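Local coordinates for NOL1/NOP2/sun family protein (Enterococcus faecium, PDB 3M4X) that probably methylates ribosomal RNA, carrying a Rossmann-type methyltransferase domain followed by a C-terminal PUA-like RNA-binding domain, at residues L345-P356 with R369-F377. Numbering follows the deposited sequence.
Sequences LLVFNDHLWEVP and RTGLHLGDF
Trp-353 and His-373 face each other as a non-hydrogen-bonded pair where strands 351-355 and 372-377, the central two of a four-stranded antiparallel sheet, run side by side. The indole is clamped: His-373 CB sits over one face, 3.8 Å from the centroid of the Trp-353 six-membered ring (CH-pi), and Thr-370 N lies over the opposite face. With CG beside its backbone N (chi1 -71°), Trp-353 reaches across the backbone of 370-371, and its CH2 also comes over one face of the Arg-369 guanidinium, which is salt-bridged to Glu-151. A beta bulge shifts the register between Leu-352 and Trp-353. There Leu-352 O takes Leu-374 N at 2.9 Å and, weakly, His-373 ND1 at 3.4 Å.

The other face is tightly packed and mostly apolar. Leu-374 CD1 presses on Leu-345 CD2 at 3.4 Å, crossing it at about a right angle, and meets Leu-352 CD2 at 4.0 Å; Trp-330 of helix 324-336 touches all three leucines. Phe-377 extends this layer, with Val-347 CG2 at its ring edge. Glu-354 is the buried polar exception, its carboxylate held by Tyr-339 OH and the backbone N of Thr-342 and Gly-343.

Near the type I' turn 348-351 the backbone ladder continues through Phe-377 N to Asp-350 O, but the Asp-350 side chain is exposed and His-351 and Asp-376 are partly exposed to solvent. His-351 ND1 donates a nearly straight bond (171°) to Asp-376 OD1, unusually short, its exact length doubtful. The carboxylate may raise the proton affinity of His-351, so the bond may carry some charge assistance.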
loop_
_atom_site.group_PDB
_atom_site.type_symbol
_atom_site.label_atom_id
_atom_site.label_comp_id
_atom_site.label_asym_id
_atom_site.label_seq_id
_atom_site.Cartn_x
_atom_site.Cartn_y
_atom_site.Cartn_z
ATOM N N LEU A 345 14.636 2.580 19.129
ATOM C CA LEU A 345 14.507 1.144 19.343
ATOM C C LEU A 345 13.615 0.833 20.541
ATOM O O LEU A 345 13.929 1.196 21.671
ATOM C CB LEU A 345 15.882 0.486 19.505
ATOM C CG LEU A 345 16.856 0.687 18.344
ATOM C CD1 LEU A 345 18.260 0.292 18.749
ATOM C CD2 LEU A 345 16.405 -0.091 17.122
ATOM N N LEU A 346 12.497 0.161 20.282
ATOM C CA LEU A 346 11.566 -0.207 21.339
ATOM C C LEU A 346 11.326 -1.709 21.337
ATOM O O LEU A 346 11.450 -2.366 20.302
ATOM C CB LEU A 346 10.236 0.522 21.162
ATOM C CG LEU A 346 10.264 1.999 20.763
ATOM C CD1 LEU A 346 8.852 2.558 20.768
ATOM C CD2 LEU A 346 11.154 2.830 21.670
ATOM N N VAL A 347 10.979 -2.249 22.499
ATOM C CA VAL A 347 10.649 -3.661 22.608
ATOM C C VAL A 347 9.227 -3.852 23.150
ATOM O O VAL A 347 8.834 -3.208 24.122
ATOM C CB VAL A 347 11.654 -4.407 23.513
ATOM C CG1 VAL A 347 11.399 -5.907 23.473
ATOM C CG2 VAL A 347 13.092 -4.100 23.091
ATOM N N PHE A 348 8.452 -4.711 22.493
ATOM C CA PHE A 348 7.162 -5.156 23.009
ATOM C C PHE A 348 7.106 -6.661 22.793
ATOM O O PHE A 348 7.312 -7.124 21.673
ATOM C CB PHE A 348 5.993 -4.506 22.255
ATOM C CG PHE A 348 6.218 -3.065 21.883
ATOM C CD1 PHE A 348 6.277 -2.683 20.551
ATOM C CD2 PHE A 348 6.349 -2.090 22.859
ATOM C CE1 PHE A 348 6.474 -1.353 20.195
ATOM C CE2 PHE A 348 6.549 -0.757 22.512
ATOM C CZ PHE A 348 6.613 -0.390 21.178
ATOM N N ASN A 349 6.842 -7.430 23.847
ATOM C CA ASN A 349 6.784 -8.888 23.717
ATOM C C ASN A 349 8.072 -9.501 23.177
ATOM O O ASN A 349 8.032 -10.521 22.480
ATOM C CB ASN A 349 5.624 -9.305 22.806
ATOM C CG ASN A 349 4.307 -9.392 23.539
ATOM O OD1 ASN A 349 4.254 -9.258 24.761
ATOM N ND2 ASN A 349 3.232 -9.627 22.796
ATOM N N ASP A 350 9.203 -8.870 23.488
ATOM C CA ASP A 350 10.516 -9.337 23.042
ATOM C C ASP A 350 10.758 -9.081 21.553
ATOM O O ASP A 350 11.784 -9.483 20.998
ATOM C CB ASP A 350 10.710 -10.822 23.359
ATOM C CG ASP A 350 10.445 -11.142 24.808
ATOM O OD1 ASP A 350 9.444 -11.846 25.071
ATOM O OD2 ASP A 350 11.226 -10.686 25.677
ATOM N N HIS A 351 9.799 -8.422 20.917
ATOM C CA HIS A 351 9.959 -7.962 19.553
ATOM C C HIS A 351 10.700 -6.626 19.569
ATOM O O HIS A 351 10.245 -5.666 20.197
ATOM C CB HIS A 351 8.594 -7.778 18.879
ATOM C CG HIS A 351 7.756 -9.019 18.831
ATOM N ND1 HIS A 351 8.251 -10.244 18.441
ATOM C CD2 HIS A 351 6.440 -9.217 19.099
ATOM C CE1 HIS A 351 7.284 -11.145 18.480
ATOM N NE2 HIS A 351 6.174 -10.544 18.877
ATOM N N LEU A 352 11.836 -6.566 18.877
ATOM C CA LEU A 352 12.576 -5.318 18.723
ATOM C C LEU A 352 12.079 -4.553 17.491
ATOM O O LEU A 352 12.013 -5.102 16.393
ATOM C CB LEU A 352 14.072 -5.606 18.603
ATOM C CG LEU A 352 15.028 -4.420 18.558
ATOM C CD1 LEU A 352 14.895 -3.586 19.828
ATOM C CD2 LEU A 352 16.461 -4.916 18.396
ATOM N N TRP A 353 11.729 -3.286 17.679
ATOM C CA TRP A 353 11.191 -2.475 16.601
ATOM C C TRP A 353 12.021 -1.236 16.440
ATOM O O TRP A 353 12.535 -0.686 17.410
ATOM C CB TRP A 353 9.757 -2.036 16.916
ATOM C CG TRP A 353 8.765 -3.127 16.856
ATOM C CD1 TRP A 353 8.360 -3.928 17.883
ATOM C CD2 TRP A 353 8.024 -3.536 15.707
ATOM N NE1 TRP A 353 7.416 -4.822 17.438
ATOM C CE2 TRP A 353 7.199 -4.606 16.099
ATOM C CE3 TRP A 353 7.985 -3.116 14.375
ATOM C CZ2 TRP A 353 6.345 -5.250 15.216
ATOM C CZ3 TRP A 353 7.138 -3.757 13.502
ATOM C CH2 TRP A 353 6.333 -4.812 13.923
ATOM N N GLU A 354 12.129 -0.767 15.208
ATOM C CA GLU A 354 12.774 0.506 14.965
ATOM C C GLU A 354 11.687 1.406 14.435
ATOM O O GLU A 354 11.134 1.148 13.365
ATOM C CB GLU A 354 13.903 0.360 13.945
ATOM C CG GLU A 354 14.550 1.677 13.546
ATOM C CD GLU A 354 15.661 1.486 12.544
ATOM O OE1 GLU A 354 16.179 0.355 12.444
ATOM O OE2 GLU A 354 16.011 2.460 11.852
ATOM N N VAL A 355 11.378 2.451 15.197
ATOM C CA VAL A 355 10.233 3.305 14.927
ATOM C C VAL A 355 10.698 4.668 14.441
ATOM O O VAL A 355 11.621 5.244 15.002
ATOM C CB VAL A 355 9.388 3.502 16.200
ATOM C CG1 VAL A 355 8.074 4.181 15.859
ATOM C CG2 VAL A 355 9.130 2.166 16.865
ATOM N N PRO A 356 10.055 5.190 13.389
ATOM C CA PRO A 356 10.469 6.482 12.848
ATOM C C PRO A 356 10.350 7.564 13.899
ATOM O O PRO A 356 9.498 7.506 14.782
ATOM C CB PRO A 356 9.467 6.723 11.721
ATOM C CG PRO A 356 9.006 5.367 11.344
ATOM C CD PRO A 356 8.944 4.611 12.624
ATOM N N ARG A 369 1.649 -2.919 13.357
ATOM C CA ARG A 369 3.028 -2.875 12.910
ATOM C C ARG A 369 3.633 -1.523 13.249
ATOM O O ARG A 369 3.100 -0.489 12.859
ATOM C CB ARG A 369 3.094 -3.148 11.406
ATOM C CG ARG A 369 4.497 -3.262 10.855
ATOM C CD ARG A 369 4.535 -4.184 9.642
ATOM N NE ARG A 369 5.690 -5.042 9.768
ATOM C CZ ARG A 369 5.640 -6.357 9.886
ATOM N NH1 ARG A 369 4.479 -6.990 9.838
ATOM N NH2 ARG A 369 6.769 -7.030 10.017
ATOM N N THR A 370 4.748 -1.533 13.978
ATOM C CA THR A 370 5.342 -0.295 14.477
ATOM C C THR A 370 6.721 -0.038 13.888
ATOM O O THR A 370 7.733 -0.196 14.569
ATOM C CB THR A 370 5.450 -0.329 16.022
ATOM O OG1 THR A 370 4.155 -0.550 16.588
ATOM C CG2 THR A 370 5.993 0.975 16.550
ATOM N N GLY A 371 6.769 0.361 12.620
ATOM C CA GLY A 371 8.044 0.617 11.969
ATOM C C GLY A 371 8.705 -0.652 11.446
ATOM O O GLY A 371 8.048 -1.525 10.877
ATOM N N LEU A 372 10.014 -0.759 11.631
ATOM C CA LEU A 372 10.727 -1.926 11.141
ATOM C C LEU A 372 10.939 -2.927 12.260
ATOM O O LEU A 372 11.574 -2.626 13.275
ATOM C CB LEU A 372 12.068 -1.541 10.501
ATOM C CG LEU A 372 12.883 -2.716 9.922
ATOM C CD1 LEU A 372 12.152 -3.377 8.740
ATOM C CD2 LEU A 372 14.309 -2.290 9.522
ATOM N N HIS A 373 10.393 -4.120 12.065
ATOM C CA HIS A 373 10.618 -5.231 12.974
ATOM C C HIS A 373 12.029 -5.793 12.757
ATOM O O HIS A 373 12.310 -6.395 11.720
ATOM C CB HIS A 373 9.567 -6.310 12.711
ATOM C CG HIS A 373 9.723 -7.526 13.562
ATOM N ND1 HIS A 373 10.226 -7.477 14.845
ATOM C CD2 HIS A 373 9.440 -8.827 13.320
ATOM C CE1 HIS A 373 10.248 -8.694 15.354
ATOM N NE2 HIS A 373 9.775 -9.532 14.446
ATOM N N LEU A 374 12.914 -5.596 13.732
ATOM C CA LEU A 374 14.321 -5.968 13.574
ATOM C C LEU A 374 14.588 -7.436 13.913
ATOM O O LEU A 374 15.426 -8.084 13.281
ATOM C CB LEU A 374 15.215 -5.065 14.427
ATOM C CG LEU A 374 15.266 -3.590 14.014
ATOM C CD1 LEU A 374 16.015 -2.766 15.035
ATOM C CD2 LEU A 374 15.888 -3.417 12.638
ATOM N N GLY A 375 13.880 -7.946 14.916
ATOM C CA GLY A 375 14.017 -9.331 15.324
ATOM C C GLY A 375 13.417 -9.595 16.698
ATOM O O GLY A 375 12.783 -8.715 17.289
ATOM N N ASP A 376 13.621 -10.813 17.198
ATOM C CA ASP A 376 13.063 -11.234 18.478
ATOM C C ASP A 376 14.143 -11.720 19.424
ATOM O O ASP A 376 15.064 -12.440 19.030
ATOM C CB ASP A 376 12.043 -12.359 18.293
ATOM C CG ASP A 376 10.830 -11.916 17.516
ATOM O OD1 ASP A 376 10.531 -10.709 17.557
ATOM O OD2 ASP A 376 10.182 -12.763 16.867
ATOM N N PHE A 377 14.016 -11.328 20.681
ATOM C CA PHE A 377 14.871 -11.856 21.722
ATOM C C PHE A 377 14.288 -13.171 22.202
ATOM O O PHE A 377 13.070 -13.324 22.295
ATOM C CB PHE A 377 14.950 -10.878 22.882
ATOM C CG PHE A 377 15.577 -9.560 22.527
ATOM C CD1 PHE A 377 14.794 -8.415 22.413
ATOM C CD2 PHE A 377 16.950 -9.459 22.332
ATOM C CE1 PHE A 377 15.361 -7.202 22.109
ATOM C CE2 PHE A 377 17.530 -8.247 22.028
ATOM C CZ PHE A 377 16.734 -7.118 21.911
#